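Local coordinates for restriction endonuclease UbaLAI (Unidentified, PDB 5O63), which cleaves DNA as a monomeric Type IIE restriction enzyme, represented here by its N-terminal B3 domain bound to cognate DNA, at residues Pro51-Ser56 with Leu79-Tyr84; Ala23-Val28 with Tyr47-Asp52; Ile110-Arg115 with Gly122-Cys127. All blocks are in the same frame, centred on the assembly; numbering follows the deposited sequence.

Contact 1. Residues Pro51-Ser56 with Leu79-Tyr84; sequences PDMPIS and LAYKYY. With nucleotides of chain C.
The ring of Tyr81 is covered on one face by the methyl group of Met53, an engineered residue standing in place of leucine, and bordered at its edge by the carbonyl oxygen of Pro51. Met53 CE lies 3.5 Å from the centroid of the Tyr81 ring, only 7° off the ring normal, a CH-pi contact over the middle of the face. A bend at the last torsion of the methionine (chi3 50°) folds CE onto the ring, while Met53 SD stands 3.4 Å from Tyr81 O and adds a more distant Met-aromatic contact. In the plane of the ring, Pro51 O comes within 3.4 Å of Tyr81 CE2, and a water bridges Pro51 O and Tyr81 OH; this hydroxyl is also hydrogen-bonded to Arg90. Farther along, Tyr83 receives Ile55 over one face, with Ile55 CG2 4.3 Å from the centroid of the Tyr83 ring and the two side chains crossing nearly at right angles. Tyr83 OH is held by Pro58 O in the same loop.

Lys82 and Tyr84 leave the strand on its other side, toward the DNA. The methyl C7 of DT5 of chain C sits over the centre of one face of Tyr84, 3.4 Å from Tyr84 CD1. Tyr84 OH gives a very short 2.5 Å bond to OP2 of DC4 of chain C, and Lys82 NZ bonds OP1 of DC3 of chain C at 2.7 Å and, weakly, OP2 of DC4 of chain C. A phenylalanine in place of Tyr84 would probably cost the phosphate of DC4 of chain C its short hydroxyl bond, leaving the weak lysine bond as its remaining tie to residues 79-84. The strand thus turns an apolar, aromatic side to the loop, and binds the DNA directly through a lysine and a tyrosine that grip two successive phosphates and pack against a thymine methyl.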
loop_
_atom_site.group_PDB
_atom_site.type_symbol
_atom_site.label_atom_id
_atom_site.label_comp_id
_atom_site.label_asym_id
_atom_site.label_seq_id
_atom_site.Cartn_x
_atom_site.Cartn_y
_atom_site.Cartn_z
ATOM N N PRO A 51 2.358 2.742 -10.665
ATOM C CA PRO A 51 2.913 3.383 -11.859
ATOM C C PRO A 51 2.797 2.452 -13.064
ATOM O O PRO A 51 2.691 1.222 -12.919
ATOM C CB PRO A 51 4.392 3.616 -11.484
ATOM C CG PRO A 51 4.417 3.650 -10.053
ATOM C CD PRO A 51 3.348 2.701 -9.567
ATOM N N ASP A 52 2.788 3.033 -14.254
ATOM C CA ASP A 52 2.866 2.231 -15.451
ATOM C C ASP A 52 4.148 1.409 -15.393
ATOM O O ASP A 52 5.218 1.927 -15.066
ATOM C CB ASP A 52 2.837 3.107 -16.708
ATOM C CG ASP A 52 1.481 3.741 -16.946
ATOM O OD1 ASP A 52 0.455 3.110 -16.629
ATOM O OD2 ASP A 52 1.446 4.877 -17.467
ATOM N N MET A 53 4.025 0.119 -15.660
ATOM C CA MET A 53 5.180 -0.721 -15.810
ATOM C C MET A 53 5.027 -1.367 -17.161
ATOM O O MET A 53 4.229 -2.266 -17.312
ATOM C CB MET A 53 5.289 -1.788 -14.707
ATOM C CG MET A 53 6.405 -2.784 -14.976
ATOM S SD MET A 53 6.987 -3.662 -13.526
ATOM C CE MET A 53 5.415 -4.186 -12.896
ATOM N N PRO A 54 5.755 -0.872 -18.169
ATOM C CA PRO A 54 5.611 -1.557 -19.449
ATOM C C PRO A 54 6.100 -3.000 -19.325
ATOM O O PRO A 54 7.092 -3.288 -18.647
ATOM C CB PRO A 54 6.490 -0.735 -20.385
ATOM C CG PRO A 54 7.557 -0.207 -19.472
ATOM C CD PRO A 54 6.874 0.086 -18.171
ATOM N N ILE A 55 5.332 -3.910 -19.906
ATOM C CA ILE A 55 5.720 -5.318 -20.012
ATOM C C ILE A 55 5.960 -5.556 -21.505
ATOM O O ILE A 55 5.017 -5.810 -22.268
ATOM C CB ILE A 55 4.616 -6.261 -19.444
ATOM C CG1 ILE A 55 4.498 -6.090 -17.932
ATOM C CG2 ILE A 55 4.906 -7.721 -19.724
ATOM C CD1 ILE A 55 3.425 -5.178 -17.576
ATOM N N SER A 56 7.219 -5.425 -21.922
ATOM C CA SER A 56 7.574 -5.398 -23.334
ATOM C C SER A 56 7.439 -6.775 -23.937
ATOM O O SER A 56 7.225 -6.936 -25.151
ATOM C CB SER A 56 9.003 -4.884 -23.515
ATOM O OG SER A 56 9.912 -5.638 -22.718
ATOM N N LEU A 79 10.316 1.367 -3.340
ATOM C CA LEU A 79 9.693 0.049 -3.408
ATOM C C LEU A 79 9.920 -0.564 -4.756
ATOM O O LEU A 79 10.147 0.171 -5.767
ATOM C CB LEU A 79 8.157 0.222 -3.144
ATOM C CG LEU A 79 7.862 0.742 -1.745
ATOM C CD1 LEU A 79 6.313 0.797 -1.604
ATOM C CD2 LEU A 79 8.546 -0.078 -0.629
ATOM N N ALA A 80 9.838 -1.905 -4.811
ATOM C CA ALA A 80 9.946 -2.607 -6.091
ATOM C C ALA A 80 8.596 -3.130 -6.505
ATOM O O ALA A 80 7.822 -3.613 -5.670
ATOM C CB ALA A 80 10.984 -3.777 -6.041
ATOM N N TYR A 81 8.320 -3.002 -7.780
ATOM C CA TYR A 81 7.032 -3.451 -8.369
ATOM C C TYR A 81 7.409 -4.567 -9.357
ATOM O O TYR A 81 8.129 -4.331 -10.376
ATOM C CB TYR A 81 6.363 -2.250 -9.013
ATOM C CG TYR A 81 5.015 -2.442 -9.667
ATOM C CD1 TYR A 81 4.153 -3.495 -9.311
ATOM C CD2 TYR A 81 4.551 -1.506 -10.600
ATOM C CE1 TYR A 81 2.896 -3.616 -9.909
ATOM C CE2 TYR A 81 3.310 -1.635 -11.200
ATOM C CZ TYR A 81 2.497 -2.689 -10.846
ATOM O OH TYR A 81 1.272 -2.797 -11.455
ATOM N N LYS A 82 7.028 -5.802 -9.015
ATOM C CA LYS A 82 7.516 -6.971 -9.736
ATOM C C LYS A 82 6.471 -7.597 -10.628
ATOM O O LYS A 82 5.328 -7.762 -10.181
ATOM C CB LYS A 82 8.019 -8.043 -8.743
ATOM C CG LYS A 82 8.880 -7.501 -7.585
ATOM C CD LYS A 82 10.288 -7.015 -8.077
ATOM C CE LYS A 82 11.078 -8.171 -8.607
ATOM N NZ LYS A 82 12.432 -7.649 -8.983
ATOM N N TYR A 83 6.837 -7.945 -11.850
ATOM C CA TYR A 83 5.971 -8.790 -12.720
ATOM C C TYR A 83 6.642 -10.156 -12.856
ATOM O O TYR A 83 7.798 -10.236 -13.277
ATOM C CB TYR A 83 5.811 -8.163 -14.099
ATOM C CG TYR A 83 5.214 -9.092 -15.104
ATOM C CD1 TYR A 83 3.880 -9.448 -15.047
ATOM C CD2 TYR A 83 6.001 -9.633 -16.140
ATOM C CE1 TYR A 83 3.322 -10.283 -16.002
ATOM C CE2 TYR A 83 5.444 -10.493 -17.091
ATOM C CZ TYR A 83 4.109 -10.817 -17.009
ATOM O OH TYR A 83 3.550 -11.672 -17.924
ATOM N N TYR A 84 5.930 -11.215 -12.495
ATOM C CA TYR A 84 6.459 -12.549 -12.628
ATOM C C TYR A 84 5.621 -13.324 -13.626
ATOM O O TYR A 84 4.416 -13.603 -13.403
ATOM C CB TYR A 84 6.491 -13.259 -11.285
ATOM C CG TYR A 84 7.646 -12.786 -10.409
ATOM C CD1 TYR A 84 8.972 -12.988 -10.803
ATOM C CD2 TYR A 84 7.416 -12.164 -9.178
ATOM C CE1 TYR A 84 10.026 -12.564 -9.996
ATOM C CE2 TYR A 84 8.499 -11.761 -8.323
ATOM C CZ TYR A 84 9.793 -11.962 -8.777
ATOM O OH TYR A 84 10.879 -11.573 -8.028
ATOM P P DC C 4 14.143 -11.593 -9.787
ATOM O OP1 DC C 4 14.789 -11.180 -11.097
ATOM O OP2 DC C 4 12.854 -10.907 -9.368
ATOM O "O5'" DC C 4 13.790 -13.133 -9.761
ATOM C "C5'" DC C 4 14.871 -14.035 -10.125
ATOM C "C4'" DC C 4 14.485 -15.461 -9.817
ATOM O "O4'" DC C 4 14.279 -15.577 -8.399
ATOM C "C3'" DC C 4 13.221 -15.979 -10.511
ATOM O "O3'" DC C 4 13.643 -16.827 -11.511
ATOM C "C2'" DC C 4 12.558 -16.807 -9.453
ATOM C "C1'" DC C 4 13.314 -16.556 -8.171
ATOM N N1 DC C 4 12.392 -16.077 -7.119
ATOM C C2 DC C 4 11.893 -17.032 -6.225
ATOM O O2 DC C 4 12.262 -18.228 -6.362
ATOM N N3 DC C 4 11.076 -16.622 -5.230
ATOM C C4 DC C 4 10.677 -15.343 -5.163
ATOM N N4 DC C 4 9.805 -15.039 -4.200
ATOM C C5 DC C 4 11.182 -14.336 -6.065
ATOM C C6 DC C 4 12.019 -14.768 -7.053
ATOM P P DC C 3 13.163 -7.905 -5.348
ATOM O OP1 DC C 3 13.394 -7.007 -6.530
ATOM O OP2 DC C 3 11.764 -8.211 -5.015
ATOM O "O5'" DC C 3 13.856 -9.285 -5.752
ATOM C "C5'" DC C 3 15.231 -9.221 -6.278
ATOM C "C4'" DC C 3 15.760 -10.639 -6.445
ATOM O "O4'" DC C 3 15.753 -11.295 -5.176
ATOM C "C3'" DC C 3 14.980 -11.570 -7.315
ATOM O "O3'" DC C 3 15.247 -11.344 -8.679
ATOM C "C2'" DC C 3 15.533 -12.937 -6.895
ATOM C "C1'" DC C 3 15.708 -12.721 -5.420
ATOM N N1 DC C 3 14.626 -13.290 -4.568
ATOM C C2 DC C 3 14.696 -14.629 -4.254
ATOM O O2 DC C 3 15.569 -15.313 -4.796
ATOM N N3 DC C 3 13.828 -15.126 -3.368
ATOM C C4 DC C 3 12.823 -14.349 -2.853
ATOM N N4 DC C 3 11.995 -14.911 -1.973
ATOM C C5 DC C 3 12.704 -12.952 -3.176
ATOM C C6 DC C 3 13.663 -12.465 -4.031
ATOM P P DT C 5 12.640 -17.513 -12.564
ATOM O OP1 DT C 5 13.560 -18.135 -13.554
ATOM O OP2 DT C 5 11.578 -16.562 -12.890
ATOM O "O5'" DT C 5 11.918 -18.710 -11.746
ATOM C "C5'" DT C 5 12.717 -19.833 -11.400
ATOM C "C4'" DT C 5 11.923 -20.867 -10.606
ATOM O "O4'" DT C 5 11.530 -20.253 -9.329
ATOM C "C3'" DT C 5 10.656 -21.397 -11.253
ATOM O "O3'" DT C 5 10.514 -22.752 -10.909
ATOM C "C2'" DT C 5 9.555 -20.589 -10.533
ATOM C "C1'" DT C 5 10.177 -20.509 -9.132
ATOM N N1 DT C 5 9.634 -19.448 -8.330
ATOM C C2 DT C 5 9.209 -19.734 -7.041
ATOM O O2 DT C 5 9.335 -20.824 -6.557
ATOM N N3 DT C 5 8.629 -18.703 -6.361
ATOM C C4 DT C 5 8.436 -17.419 -6.822
ATOM O O4 DT C 5 7.900 -16.576 -6.148
ATOM C C5 DT C 5 8.939 -17.154 -8.183
ATOM C C7 DT C 5 8.787 -15.770 -8.784
ATOM C C6 DT C 5 9.505 -18.169 -8.859
HETATM O O HOH W 1 0.679 -0.484 -12.832
#

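Contact 2. Residues Ala23-Val28 with Tyr47-Asp52; sequences AMFAKV and YSFFPD
Ala23 meets the loop mainly through its backbone: Ala23 O lies in the plane of the Phe49 ring, at its edge, 3.5 Å from Phe49 CE2, while the small Ala23 methyl stays near the same ring carbon at a looser distance. The next residue, the engineered Met24, contributes its carbonyl carbon, 3.9 Å from Phe49 CE2; its side chain departs on the other side of the strand, to pack against Cys143 of helix 136-144.

Phe25 carries most of the contact. Its CB rests over the centre of the Phe49 ring, 3.7 Å from the centroid and 10° off the normal, so that a methylene, rather than the phenyl group, makes the CH-pi contact, and the backbone nitrogen of Phe25 lies over the same face. With CG of Phe25 anti to the backbone N (chi1 159°), the phenyl group passes beyond Phe49 to reach Phe50, where Phe25 CD2 comes within 3.7 Å of Phe50 CZ. These two rings meet obliquely, their planes 80° apart and their centroids separated by 5.7 Å. Phe49 in turn sets its CD1 over the centre of one face of Phe50, which joins the three rings into a continuous aromatic cluster.

Other strands of the sheet extend the cluster: Phe111 meets Phe50 edge-to-face, Tyr123 does the same with Phe49, and Phe25 also touches Phe155 and Val157 of strand 155-159. Phenylalanines from a strand and from the loop after strand 40-41 close together here over the sheet, consistent with the hydrophobic interior of the open beta-barrel of B3 domains.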
loop_
_atom_site.group_PDB
_atom_site.type_symbol
_atom_site.label_atom_id
_atom_site.label_comp_id
_atom_site.label_asym_id
_atom_site.label_seq_id
_atom_site.Cartn_x
_atom_site.Cartn_y
_atom_site.Cartn_z
ATOM N N ALA A 23 -5.625 9.206 -4.158
ATOM C CA ALA A 23 -6.262 7.939 -4.337
ATOM C C ALA A 23 -5.630 6.974 -3.332
ATOM O O ALA A 23 -4.470 7.131 -2.951
ATOM C CB ALA A 23 -6.071 7.412 -5.747
ATOM N N MET A 24 -6.415 6.008 -2.920
ATOM C CA MET A 24 -5.938 4.986 -1.962
ATOM C C MET A 24 -6.158 3.589 -2.482
ATOM O O MET A 24 -7.205 3.272 -3.077
ATOM C CB MET A 24 -6.651 5.178 -0.614
ATOM C CG MET A 24 -6.419 4.036 0.418
ATOM S SD MET A 24 -7.359 4.215 1.943
ATOM C CE MET A 24 -8.996 3.980 1.336
ATOM N N PHE A 25 -5.161 2.734 -2.251
ATOM C CA PHE A 25 -5.331 1.291 -2.378
ATOM C C PHE A 25 -4.999 0.685 -1.020
ATOM O O PHE A 25 -3.853 0.797 -0.561
ATOM C CB PHE A 25 -4.416 0.751 -3.500
ATOM C CG PHE A 25 -4.131 -0.731 -3.410
ATOM C CD1 PHE A 25 -5.137 -1.692 -3.378
ATOM C CD2 PHE A 25 -2.817 -1.172 -3.353
ATOM C CE1 PHE A 25 -4.832 -3.080 -3.290
ATOM C CE2 PHE A 25 -2.491 -2.530 -3.273
ATOM C CZ PHE A 25 -3.487 -3.511 -3.231
ATOM N N ALA A 26 -5.946 0.055 -0.353
ATOM C CA ALA A 26 -5.718 -0.576 0.961
ATOM C C ALA A 26 -6.099 -2.033 0.847
ATOM O O ALA A 26 -7.098 -2.392 0.202
ATOM C CB ALA A 26 -6.511 0.072 2.034
ATOM N N LYS A 27 -5.294 -2.858 1.479
ATOM C CA LYS A 27 -5.424 -4.323 1.342
ATOM C C LYS A 27 -5.238 -4.967 2.711
ATOM O O LYS A 27 -4.249 -4.730 3.425
ATOM C CB LYS A 27 -4.413 -4.919 0.353
ATOM C CG LYS A 27 -4.673 -6.418 0.111
ATOM C CD LYS A 27 -3.473 -7.113 -0.592
ATOM C CE LYS A 27 -3.859 -8.588 -0.873
ATOM N NZ LYS A 27 -2.623 -9.397 -1.355
ATOM N N VAL A 28 -6.210 -5.801 3.098
ATOM C CA VAL A 28 -5.983 -6.725 4.200
ATOM C C VAL A 28 -5.184 -7.887 3.664
ATOM O O VAL A 28 -5.605 -8.566 2.692
ATOM C CB VAL A 28 -7.341 -7.262 4.788
ATOM C CG1 VAL A 28 -7.103 -8.191 5.928
ATOM C CG2 VAL A 28 -8.256 -6.050 5.177
ATOM N N TYR A 47 -3.891 -2.792 -10.374
ATOM C CA TYR A 47 -2.740 -2.447 -11.228
ATOM C C TYR A 47 -2.717 -0.953 -11.636
ATOM O O TYR A 47 -1.677 -0.298 -11.596
ATOM C CB TYR A 47 -2.729 -3.293 -12.517
ATOM C CG TYR A 47 -2.409 -4.785 -12.363
ATOM C CD1 TYR A 47 -2.173 -5.351 -11.112
ATOM C CD2 TYR A 47 -2.384 -5.617 -13.485
ATOM C CE1 TYR A 47 -1.867 -6.719 -10.998
ATOM C CE2 TYR A 47 -2.096 -6.965 -13.387
ATOM C CZ TYR A 47 -1.830 -7.507 -12.142
ATOM O OH TYR A 47 -1.560 -8.857 -12.092
ATOM N N SER A 48 -3.876 -0.420 -11.999
ATOM C CA SER A 48 -3.917 0.968 -12.469
ATOM C C SER A 48 -3.543 2.021 -11.371
ATOM O O SER A 48 -3.267 3.191 -11.693
ATOM C CB SER A 48 -5.291 1.268 -13.079
ATOM O OG SER A 48 -6.335 1.163 -12.131
ATOM N N PHE A 49 -3.538 1.615 -10.095
ATOM C CA PHE A 49 -3.175 2.535 -9.002
ATOM C C PHE A 49 -1.657 2.766 -9.010
ATOM O O PHE A 49 -1.167 3.872 -8.773
ATOM C CB PHE A 49 -3.614 1.957 -7.622
ATOM C CG PHE A 49 -3.037 2.674 -6.436
ATOM C CD1 PHE A 49 -1.858 2.212 -5.855
ATOM C CD2 PHE A 49 -3.632 3.807 -5.910
ATOM C CE1 PHE A 49 -1.299 2.863 -4.766
ATOM C CE2 PHE A 49 -3.093 4.460 -4.793
ATOM C CZ PHE A 49 -1.901 3.988 -4.240
ATOM N N PHE A 50 -0.926 1.709 -9.351
ATOM C CA PHE A 50 0.530 1.785 -9.402
ATOM C C PHE A 50 1.072 2.385 -10.680
ATOM O O PHE A 50 0.328 2.584 -11.653
ATOM C CB PHE A 50 1.102 0.384 -9.165
ATOM C CG PHE A 50 0.904 -0.064 -7.751
ATOM C CD1 PHE A 50 1.684 0.516 -6.708
ATOM C CD2 PHE A 50 -0.115 -0.954 -7.441
ATOM C CE1 PHE A 50 1.486 0.126 -5.358
ATOM C CE2 PHE A 50 -0.338 -1.355 -6.104
ATOM C CZ PHE A 50 0.458 -0.852 -5.061
ATOM N N PRO A 51 2.358 2.742 -10.665
ATOM C CA PRO A 51 2.913 3.383 -11.859
ATOM C C PRO A 51 2.797 2.452 -13.064
ATOM O O PRO A 51 2.691 1.222 -12.919
ATOM C CB PRO A 51 4.392 3.616 -11.484
ATOM C CG PRO A 51 4.417 3.650 -10.053
ATOM C CD PRO A 51 3.348 2.701 -9.567
ATOM N N ASP A 52 2.788 3.033 -14.254
ATOM C CA ASP A 52 2.866 2.231 -15.451
ATOM C C ASP A 52 4.148 1.409 -15.393
ATOM O O ASP A 52 5.218 1.927 -15.066
ATOM C CB ASP A 52 2.837 3.107 -16.708
ATOM C CG ASP A 52 1.481 3.741 -16.946
ATOM O OD1 ASP A 52 0.455 3.110 -16.629
ATOM O OD2 ASP A 52 1.446 4.877 -17.467
#

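Contact 3. Residues Ile110-Arg115 with Gly122-Cys127; sequences IFLFAR and GYYFDC
Ile110 N donates a 2.8 Å, nearly straight bond (176°) to Asp126 O, and Asp126 N returns one to Ile110 O. Two further reciprocal pairs follow, Leu112 with Tyr124 and Ala114 with Gly122, giving six backbone bonds in an antiparallel hairpin; between them lie the non-hydrogen-bonded pairs Phe111-Phe125 and Phe113-Tyr123. CA-H...O contacts add to the pairing, among them Phe111 CA to Tyr124 O at 3.2 Å.

The non-hydrogen-bonded pairs put four rings on one face of the sheet. Phe125 turns its edge to the face of Phe111, with Phe125 CD2 3.5 Å from Phe111 CE1 and the planes at 62°. Phe113 and Tyr123 meet obliquely: Phe113 CD1 comes down over the centre of the Tyr123 ring, 3.3 Å from Tyr123 CZ. Having CG anti to the carbonyl carbon (chi1 -72°) turns the Tyr123 ring toward its partner, and its hydroxyl is hydrogen-bonded to Phe49 O.

On the other face, Leu112 CB packs 4.0 Å from Tyr124 CB, and Ala114 CB reaches Tyr124 CE2. Here OD2 of the buried Asp126 carboxylate forms a salt bridge with Arg135 and a hydrogen bond with Tyr7 OH, while OD1 takes a weak bond from Cys127 N. Helix 3-14 covers Ala114 and Tyr124 and helix 136-144 covers Ile110, while strands 19-28 and 62-70 continue the sheet on either side of the hairpin.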
loop_
_atom_site.group_PDB
_atom_site.type_symbol
_atom_site.label_atom_id
_atom_site.label_comp_id
_atom_site.label_asym_id
_atom_site.label_seq_id
_atom_site.Cartn_x
_atom_site.Cartn_y
_atom_site.Cartn_z
ATOM N N ILE A 110 -1.638 0.141 3.526
ATOM C CA ILE A 110 -2.289 1.265 2.878
ATOM C C ILE A 110 -1.283 1.934 1.952
ATOM O O ILE A 110 -0.192 2.269 2.376
ATOM C CB ILE A 110 -2.824 2.287 3.865
ATOM C CG1 ILE A 110 -3.819 1.645 4.835
ATOM C CG2 ILE A 110 -3.410 3.534 3.057
ATOM C CD1 ILE A 110 -4.229 2.595 5.901
ATOM N N PHE A 111 -1.663 2.122 0.688
ATOM C CA PHE A 111 -0.865 2.902 -0.240
ATOM C C PHE A 111 -1.710 4.115 -0.604
ATOM O O PHE A 111 -2.893 4.000 -0.865
ATOM C CB PHE A 111 -0.535 2.132 -1.514
ATOM C CG PHE A 111 0.306 0.890 -1.318
ATOM C CD1 PHE A 111 1.657 0.954 -1.607
ATOM C CD2 PHE A 111 -0.288 -0.342 -0.953
ATOM C CE1 PHE A 111 2.457 -0.203 -1.461
ATOM C CE2 PHE A 111 0.529 -1.485 -0.802
ATOM C CZ PHE A 111 1.870 -1.373 -1.066
ATOM N N LEU A 112 -1.088 5.279 -0.650
ATOM C CA LEU A 112 -1.796 6.497 -1.027
ATOM C C LEU A 112 -1.010 7.126 -2.164
ATOM O O LEU A 112 0.218 7.217 -2.064
ATOM C CB LEU A 112 -1.860 7.467 0.151
ATOM C CG LEU A 112 -2.736 8.705 0.043
ATOM C CD1 LEU A 112 -4.168 8.282 0.247
ATOM C CD2 LEU A 112 -2.276 9.812 1.070
ATOM N N PHE A 113 -1.686 7.528 -3.241
ATOM C CA PHE A 113 -1.043 8.309 -4.285
ATOM C C PHE A 113 -1.599 9.696 -4.163
ATOM O O PHE A 113 -2.804 9.883 -4.299
ATOM C CB PHE A 113 -1.266 7.747 -5.698
ATOM C CG PHE A 113 -0.617 8.608 -6.763
ATOM C CD1 PHE A 113 0.744 8.550 -6.985
ATOM C CD2 PHE A 113 -1.373 9.524 -7.479
ATOM C CE1 PHE A 113 1.354 9.363 -7.949
ATOM C CE2 PHE A 113 -0.787 10.326 -8.447
ATOM C CZ PHE A 113 0.582 10.242 -8.683
ATOM N N ALA A 114 -0.764 10.662 -3.835
ATOM C CA ALA A 114 -1.276 12.025 -3.663
ATOM C C ALA A 114 -0.727 13.005 -4.693
ATOM O O ALA A 114 0.451 12.979 -5.031
ATOM C CB ALA A 114 -0.986 12.508 -2.254
ATOM N N ARG A 115 -1.602 13.878 -5.201
ATOM C CA ARG A 115 -1.179 15.104 -5.869
ATOM C C ARG A 115 -0.999 16.170 -4.801
ATOM O O ARG A 115 -1.844 16.332 -3.908
ATOM C CB ARG A 115 -2.207 15.552 -6.902
ATOM C CG ARG A 115 -2.698 14.474 -7.836
ATOM C CD ARG A 115 -1.927 14.449 -9.125
ATOM N NE ARG A 115 -2.367 13.340 -9.963
ATOM C CZ ARG A 115 -1.671 12.860 -10.989
ATOM N NH1 ARG A 115 -0.500 13.404 -11.304
ATOM N NH2 ARG A 115 -2.138 11.838 -11.696
ATOM N N GLY A 122 3.222 11.963 -5.383
ATOM C CA GLY A 122 4.039 10.864 -4.887
ATOM C C GLY A 122 3.257 9.789 -4.149
ATOM O O GLY A 122 2.120 9.984 -3.749
ATOM N N TYR A 123 3.886 8.628 -3.961
ATOM C CA TYR A 123 3.280 7.505 -3.237
ATOM C C TYR A 123 3.667 7.529 -1.767
ATOM O O TYR A 123 4.742 8.021 -1.403
ATOM C CB TYR A 123 3.706 6.149 -3.840
ATOM C CG TYR A 123 3.052 5.893 -5.173
ATOM C CD1 TYR A 123 1.802 5.235 -5.243
ATOM C CD2 TYR A 123 3.646 6.292 -6.355
ATOM C CE1 TYR A 123 1.192 4.999 -6.461
ATOM C CE2 TYR A 123 3.012 6.098 -7.605
ATOM C CZ TYR A 123 1.776 5.435 -7.646
ATOM O OH TYR A 123 1.137 5.218 -8.873
ATOM N N TYR A 124 2.785 6.942 -0.958
ATOM C CA TYR A 124 2.914 6.821 0.505
ATOM C C TYR A 124 2.552 5.417 0.897
ATOM O O TYR A 124 1.654 4.862 0.301
ATOM C CB TYR A 124 1.966 7.753 1.224
ATOM C CG TYR A 124 2.274 9.173 0.932
ATOM C CD1 TYR A 124 2.932 9.969 1.891
ATOM C CD2 TYR A 124 1.930 9.750 -0.315
ATOM C CE1 TYR A 124 3.253 11.316 1.644
ATOM C CE2 TYR A 124 2.249 11.109 -0.568
ATOM C CZ TYR A 124 2.924 11.871 0.424
ATOM O OH TYR A 124 3.274 13.218 0.246
ATOM N N PHE A 125 3.229 4.896 1.920
ATOM C CA PHE A 125 2.904 3.551 2.402
ATOM C C PHE A 125 2.790 3.522 3.884
ATOM O O PHE A 125 3.639 4.049 4.598
ATOM C CB PHE A 125 4.027 2.610 1.940
ATOM C CG PHE A 125 3.969 1.253 2.532
ATOM C CD1 PHE A 125 4.700 0.946 3.675
ATOM C CD2 PHE A 125 3.195 0.276 1.928
ATOM C CE1 PHE A 125 4.665 -0.362 4.239
ATOM C CE2 PHE A 125 3.135 -1.049 2.470
ATOM C CZ PHE A 125 3.870 -1.359 3.628
ATOM N N ASP A 126 1.776 2.809 4.396
ATOM C CA ASP A 126 1.564 2.617 5.822
ATOM C C ASP A 126 1.144 1.155 6.018
ATOM O O ASP A 126 0.663 0.533 5.096
ATOM C CB ASP A 126 0.482 3.563 6.316
ATOM C CG ASP A 126 0.418 3.712 7.839
ATOM O OD1 ASP A 126 1.247 3.169 8.580
ATOM O OD2 ASP A 126 -0.435 4.506 8.299
ATOM N N CYS A 127 1.409 0.621 7.200
ATOM C CA CYS A 127 0.974 -0.754 7.458
ATOM C C CYS A 127 0.852 -1.017 8.918
ATOM O O CYS A 127 1.343 -0.263 9.761
ATOM C CB CYS A 127 1.904 -1.738 6.827
ATOM S SG CYS A 127 3.501 -1.790 7.653
#

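All three contacts are largely buried and belong to one mixed sheet, but they differ in kind. Contact 3 pairs two adjacent strands by backbone hydrogen bonds; contacts 1 and 2, whose segments overlap at Pro51 and Asp52, instead dock successive parts of a single loop onto that sheet. The centre of contact 2 lies about 7 Å from the centre of the chain; this contact is wholly apolar in its side chains and adjoins contact 3, with Tyr123 OH bonded to Phe49 O. The centre of contact 1 is farther out, about 15 Å from the chain centre, and this contact adds a water, DNA phosphates and a thymine methyl to its aromatic packing; it meets contact 2 where Tyr81 touches Phe50.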